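Long-range contact in PvdO (Pseudomonas aeruginosa, PDB 5HHA), which belongs to the formylglycine-generating enzyme family, binds calcium and probably takes part in chromophore maturation in the periplasm: residues A[148-160]-A[219-231]. Sequence-based numbering, arbitrary orientation.
Sequences RYRMLSEAEREYG and EWVADCWHDHYNG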
loop_
_atom_site.group_PDB
_atom_site.type_symbol
_atom_site.label_atom_id
_atom_site.label_comp_id
_atom_site.label_asym_id
_atom_site.label_seq_id
_atom_site.Cartn_x
_atom_site.Cartn_y
_atom_site.Cartn_z
ATOM N N ARG A 148 1.832 -18.825 2.308
ATOM C CA ARG A 148 2.996 -17.953 2.429
ATOM C C ARG A 148 2.611 -16.488 2.232
ATOM O O ARG A 148 2.563 -16.001 1.110
ATOM C CB ARG A 148 4.081 -18.381 1.432
ATOM C CG ARG A 148 4.453 -19.859 1.580
ATOM C CD ARG A 148 5.702 -20.250 0.799
ATOM N NE ARG A 148 5.619 -19.912 -0.619
ATOM C CZ ARG A 148 5.264 -20.752 -1.588
ATOM N NH1 ARG A 148 4.947 -22.011 -1.310
ATOM N NH2 ARG A 148 5.231 -20.327 -2.846
ATOM N N TYR A 149 2.322 -15.808 3.341
ATOM C CA TYR A 149 2.038 -14.374 3.331
ATOM C C TYR A 149 3.299 -13.587 3.659
ATOM O O TYR A 149 4.189 -14.043 4.364
ATOM C CB TYR A 149 0.932 -14.019 4.330
ATOM C CG TYR A 149 -0.451 -14.342 3.845
ATOM C CD1 TYR A 149 -1.017 -15.605 4.063
ATOM C CD2 TYR A 149 -1.221 -13.402 3.170
ATOM C CE1 TYR A 149 -2.277 -15.906 3.607
ATOM C CE2 TYR A 149 -2.497 -13.698 2.718
ATOM C CZ TYR A 149 -3.023 -14.951 2.943
ATOM O OH TYR A 149 -4.280 -15.201 2.473
ATOM N N ARG A 150 3.381 -12.363 3.135
ATOM C CA ARG A 150 4.561 -11.536 3.283
ATOM C C ARG A 150 4.219 -10.089 2.923
ATOM O O ARG A 150 3.157 -9.826 2.396
ATOM C CB ARG A 150 5.682 -12.039 2.364
ATOM C CG ARG A 150 5.270 -12.079 0.927
ATOM C CD ARG A 150 6.464 -12.305 0.012
ATOM N NE ARG A 150 6.058 -12.579 -1.363
ATOM C CZ ARG A 150 5.724 -11.656 -2.259
ATOM N NH1 ARG A 150 5.779 -10.367 -1.959
ATOM N NH2 ARG A 150 5.382 -12.015 -3.485
ATOM N N MET A 151 5.164 -9.184 3.157
ATOM C CA MET A 151 5.054 -7.821 2.626
ATOM C C MET A 151 5.100 -7.818 1.105
ATOM O O MET A 151 5.770 -8.678 0.503
ATOM C CB MET A 151 6.222 -6.974 3.123
ATOM C CG MET A 151 6.245 -6.797 4.627
ATOM S SD MET A 151 7.568 -5.689 5.167
ATOM C CE MET A 151 6.709 -4.192 4.951
ATOM N N LEU A 152 4.490 -6.803 0.490
ATOM C CA LEU A 152 4.737 -6.493 -0.911
ATOM C C LEU A 152 6.131 -5.907 -1.079
ATOM O O LEU A 152 6.653 -5.232 -0.205
ATOM C CB LEU A 152 3.743 -5.434 -1.394
ATOM C CG LEU A 152 2.385 -5.956 -1.808
ATOM C CD1 LEU A 152 1.619 -6.495 -0.636
ATOM C CD2 LEU A 152 1.624 -4.849 -2.472
ATOM N N SER A 153 6.724 -6.145 -2.246
ATOM C CA SER A 153 7.858 -5.368 -2.682
ATOM C C SER A 153 7.365 -4.058 -3.308
ATOM O O SER A 153 6.209 -3.931 -3.718
ATOM C CB SER A 153 8.731 -6.129 -3.678
ATOM O OG SER A 153 8.064 -6.212 -4.920
ATOM N N GLU A 154 8.268 -3.096 -3.404
ATOM C CA GLU A 154 7.929 -1.806 -4.007
ATOM C C GLU A 154 7.466 -2.001 -5.444
ATOM O O GLU A 154 6.515 -1.371 -5.906
ATOM C CB GLU A 154 9.114 -0.849 -3.941
ATOM C CG GLU A 154 8.727 0.573 -4.330
ATOM C CD GLU A 154 9.821 1.613 -4.271
ATOM O OE1 GLU A 154 10.996 1.266 -4.057
ATOM O OE2 GLU A 154 9.454 2.807 -4.398
ATOM N N ALA A 155 8.160 -2.873 -6.169
ATOM C CA ALA A 155 7.783 -3.142 -7.553
ATOM C C ALA A 155 6.386 -3.750 -7.657
ATOM O O ALA A 155 5.581 -3.384 -8.521
ATOM C CB ALA A 155 8.809 -4.073 -8.180
ATOM N N GLU A 156 6.067 -4.706 -6.778
ATOM C CA GLU A 156 4.728 -5.300 -6.763
ATOM C C GLU A 156 3.669 -4.243 -6.500
ATOM O O GLU A 156 2.601 -4.252 -7.086
ATOM C CB GLU A 156 4.615 -6.389 -5.692
ATOM C CG GLU A 156 5.345 -7.668 -6.043
ATOM C CD GLU A 156 5.473 -8.642 -4.886
ATOM O OE1 GLU A 156 5.237 -8.272 -3.723
ATOM O OE2 GLU A 156 5.840 -9.806 -5.173
ATOM N N ARG A 157 3.984 -3.319 -5.596
ATOM C CA ARG A 157 3.031 -2.286 -5.236
ATOM C C ARG A 157 2.770 -1.357 -6.436
ATOM O O ARG A 157 1.611 -1.062 -6.765
ATOM C CB ARG A 157 3.494 -1.535 -3.990
ATOM C CG ARG A 157 2.380 -0.915 -3.148
ATOM C CD ARG A 157 1.717 0.302 -3.781
ATOM N NE ARG A 157 0.725 0.871 -2.869
ATOM C CZ ARG A 157 -0.011 1.940 -3.139
ATOM N NH1 ARG A 157 0.236 2.664 -4.216
ATOM N NH2 ARG A 157 -0.972 2.293 -2.309
ATOM N N GLU A 158 3.822 -0.903 -7.102
ATOM C CA GLU A 158 3.591 -0.034 -8.268
ATOM C C GLU A 158 2.869 -0.798 -9.383
ATOM O O GLU A 158 1.997 -0.260 -10.037
ATOM C CB GLU A 158 4.878 0.596 -8.787
ATOM C CG GLU A 158 4.591 1.659 -9.882
ATOM C CD GLU A 158 5.780 2.513 -10.286
ATOM O OE1 GLU A 158 6.510 2.993 -9.405
ATOM O OE2 GLU A 158 5.933 2.711 -11.520
ATOM N N TYR A 159 3.226 -2.065 -9.578
ATOM C CA TYR A 159 2.571 -2.906 -10.589
ATOM C C TYR A 159 1.074 -2.962 -10.326
ATOM O O TYR A 159 0.246 -2.816 -11.211
ATOM C CB TYR A 159 3.162 -4.296 -10.519
ATOM C CG TYR A 159 2.650 -5.331 -11.495
ATOM C CD1 TYR A 159 2.807 -5.154 -12.869
ATOM C CD2 TYR A 159 2.127 -6.541 -11.045
ATOM C CE1 TYR A 159 2.424 -6.146 -13.764
ATOM C CE2 TYR A 159 1.722 -7.528 -11.938
ATOM C CZ TYR A 159 1.907 -7.322 -13.289
ATOM O OH TYR A 159 1.572 -8.279 -14.239
ATOM N N GLY A 160 0.728 -3.209 -9.074
ATOM C CA GLY A 160 -0.653 -3.350 -8.650
ATOM C C GLY A 160 -1.428 -2.056 -8.684
ATOM O O GLY A 160 -2.637 -2.053 -8.941
ATOM N N GLU A 219 1.527 2.903 2.575
ATOM C CA GLU A 219 1.663 1.491 2.873
ATOM C C GLU A 219 3.117 1.117 3.006
ATOM O O GLU A 219 3.939 1.463 2.146
ATOM C CB GLU A 219 1.108 0.637 1.743
ATOM C CG GLU A 219 -0.390 0.786 1.540
ATOM C CD GLU A 219 -0.854 0.220 0.223
ATOM O OE1 GLU A 219 -0.113 -0.593 -0.382
ATOM O OE2 GLU A 219 -1.977 0.570 -0.211
ATOM N N TRP A 220 3.442 0.333 4.030
ATOM C CA TRP A 220 4.746 -0.285 4.089
ATOM C C TRP A 220 4.955 -1.244 2.913
ATOM O O TRP A 220 4.038 -1.976 2.533
ATOM C CB TRP A 220 4.890 -1.114 5.365
ATOM C CG TRP A 220 4.875 -0.328 6.623
ATOM C CD1 TRP A 220 3.859 -0.288 7.525
ATOM C CD2 TRP A 220 5.914 0.527 7.140
ATOM N NE1 TRP A 220 4.206 0.527 8.577
ATOM C CE2 TRP A 220 5.449 1.047 8.360
ATOM C CE3 TRP A 220 7.177 0.918 6.684
ATOM C CZ2 TRP A 220 6.206 1.903 9.144
ATOM C CZ3 TRP A 220 7.927 1.774 7.466
ATOM C CH2 TRP A 220 7.431 2.268 8.678
ATOM N N VAL A 221 6.174 -1.236 2.373
ATOM C CA VAL A 221 6.659 -2.309 1.500
ATOM C C VAL A 221 8.014 -2.755 2.055
ATOM O O VAL A 221 8.583 -2.115 2.921
ATOM C CB VAL A 221 6.741 -1.899 0.011
ATOM C CG1 VAL A 221 5.362 -1.483 -0.502
ATOM C CG2 VAL A 221 7.731 -0.785 -0.192
ATOM N N ALA A 222 8.558 -3.857 1.533
ATOM C CA ALA A 222 9.707 -4.482 2.175
ATOM C C ALA A 222 11.003 -3.724 1.938
ATOM O O ALA A 222 11.908 -3.769 2.768
ATOM C CB ALA A 222 9.890 -5.919 1.699
ATOM N N ASP A 223 11.131 -3.079 0.778
ATOM C CA ASP A 223 12.403 -2.595 0.272
ATOM C C ASP A 223 13.075 -1.599 1.188
ATOM O O ASP A 223 12.431 -0.730 1.780
ATOM C CB ASP A 223 12.233 -1.900 -1.095
ATOM C CG ASP A 223 11.568 -2.774 -2.127
ATOM O OD1 ASP A 223 10.535 -3.394 -1.818
ATOM O OD2 ASP A 223 12.088 -2.827 -3.271
ATOM N N CYS A 224 14.398 -1.686 1.247
ATOM C CA CYS A 224 15.192 -0.614 1.816
ATOM C C CYS A 224 15.197 0.586 0.890
ATOM O O CYS A 224 14.996 0.457 -0.290
ATOM C CB CYS A 224 16.620 -1.082 2.080
ATOM S SG CYS A 224 16.627 -2.386 3.351
ATOM N N TRP A 225 15.437 1.755 1.458
ATOM C CA TRP A 225 15.367 2.997 0.697
ATOM C C TRP A 225 16.542 3.168 -0.264
ATOM O O TRP A 225 17.714 2.909 0.082
ATOM C CB TRP A 225 15.358 4.189 1.664
ATOM C CG TRP A 225 15.500 5.510 0.957
ATOM C CD1 TRP A 225 14.571 6.115 0.181
ATOM C CD2 TRP A 225 16.641 6.376 0.968
ATOM N NE1 TRP A 225 15.052 7.302 -0.305
ATOM C CE2 TRP A 225 16.325 7.487 0.165
ATOM C CE3 TRP A 225 17.898 6.311 1.577
ATOM C CZ2 TRP A 225 17.222 8.536 -0.054
ATOM C CZ3 TRP A 225 18.798 7.353 1.359
ATOM C CH2 TRP A 225 18.449 8.456 0.559
ATOM N N HIS A 226 16.229 3.633 -1.476
ATOM C CA HIS A 226 17.220 4.102 -2.437
ATOM C C HIS A 226 16.649 5.330 -3.088
ATOM O O HIS A 226 15.447 5.434 -3.326
ATOM C CB HIS A 226 17.556 3.034 -3.510
ATOM C CG HIS A 226 17.996 1.730 -2.931
ATOM N ND1 HIS A 226 17.112 0.796 -2.460
ATOM C CD2 HIS A 226 19.231 1.197 -2.756
ATOM C CE1 HIS A 226 17.769 -0.231 -1.959
ATOM N NE2 HIS A 226 19.060 -0.023 -2.154
ATOM N N ASP A 227 17.545 6.248 -3.413
ATOM C CA ASP A 227 17.196 7.569 -3.911
ATOM C C ASP A 227 17.039 7.640 -5.446
ATOM O O ASP A 227 17.085 8.736 -6.036
ATOM C CB ASP A 227 18.314 8.520 -3.449
ATOM C CG ASP A 227 17.932 9.962 -3.520
ATOM O OD1 ASP A 227 16.736 10.305 -3.361
ATOM O OD2 ASP A 227 18.867 10.772 -3.695
ATOM N N HIS A 228 16.806 6.497 -6.077
ATOM C CA HIS A 228 16.833 6.360 -7.527
ATOM C C HIS A 228 16.560 4.894 -7.817
ATOM O O HIS A 228 16.357 4.092 -6.893
ATOM C CB HIS A 228 18.231 6.751 -8.015
ATOM C CG HIS A 228 19.280 5.894 -7.402
ATOM N ND1 HIS A 228 20.040 6.277 -6.314
ATOM C CD2 HIS A 228 19.608 4.609 -7.653
ATOM C CE1 HIS A 228 20.819 5.271 -5.953
ATOM N NE2 HIS A 228 20.567 4.246 -6.744
ATOM N N TYR A 229 16.594 4.529 -9.089
ATOM C CA TYR A 229 16.446 3.133 -9.501
ATOM C C TYR A 229 17.707 2.547 -10.190
ATOM O O TYR A 229 17.611 1.545 -10.882
ATOM C CB TYR A 229 15.269 2.986 -10.448
ATOM C CG TYR A 229 13.912 3.164 -9.789
ATOM C CD1 TYR A 229 13.510 2.367 -8.699
ATOM C CD2 TYR A 229 12.997 4.080 -10.292
ATOM C CE1 TYR A 229 12.249 2.493 -8.137
ATOM C CE2 TYR A 229 11.724 4.196 -9.733
ATOM C CZ TYR A 229 11.354 3.398 -8.670
ATOM O OH TYR A 229 10.096 3.507 -8.115
ATOM N N ASN A 230 18.847 3.202 -10.035
ATOM C CA ASN A 230 20.094 2.666 -10.584
ATOM C C ASN A 230 20.497 1.408 -9.836
ATOM O O ASN A 230 20.777 1.449 -8.657
ATOM C CB ASN A 230 21.183 3.728 -10.548
ATOM C CG ASN A 230 20.808 4.955 -11.358
ATOM O OD1 ASN A 230 20.415 4.853 -12.510
ATOM N ND2 ASN A 230 20.887 6.110 -10.736
ATOM N N GLY A 231 20.469 0.279 -10.536
ATOM C CA GLY A 231 20.777 -1.001 -9.919
ATOM C C GLY A 231 19.576 -1.693 -9.305
ATOM O O GLY A 231 19.731 -2.701 -8.612
HETATM O O HOH W 1 3.535 -4.850 2.492
HETATM O O HOH W 2 12.920 -0.524 -4.532
HETATM O O HOH W 3 10.904 -3.910 -5.463
HETATM O O HOH W 4 8.336 5.006 -9.397
#
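R157 reaches from the first turn of helix 154-162 to E219 and takes its carboxylate side-on: NE bonds OE1 at 3.0 Å, and NH2 bonds OE2 at 2.9 Å. Both oxygens lie close to the guanidinium plane, but the carboxylate is turned 63° against it, so the two nitrogens come in from above the carboxylate. The bend at chi2 (-72°) turns the arginine's end toward the strand. R281 shares OE2, giving this buried carboxylate a second positive partner.

Two residues along the strand, V221 packs against the helix start. Its CG1 sits 4.0 Å from R157 CB, while CG2 lies against the backbone of E154. A222 N donates to L152 O at 2.9 Å, arriving almost in line with the C=O bond, though the N-H itself is bent (148°). M151 packs on the same corner: its chain curls at chi3, laying SD over A222 CA and bringing CE to 3.6 Å from W220 CB.

S153 and E156 form a capping box, S153 OG accepting from E156 N and S153 N donating to E156 OE1 (3.0 Å); S153 OG also bonds to G236. D223 OD1 takes the neighbouring E154 N at 2.8 Å, from above the carboxylate plane, and OD2 accepts from two waters, one leading to A155 N and the other to E154 OE1. The latter water probably eases the repulsion between the two acids; R250, from strand 247-251, and R266 also pair with E154. A water links Y229 OH to E158 OE1, which R250 also pairs with, R162 taking OE2.

The contact fastens the start of helix 154-162 to the corner between strands 218-221 and 223-224. Strand 42-52 places M52 against E154, E158 and Y229, and strand 278-285 pairs with 149-150 and 218-221.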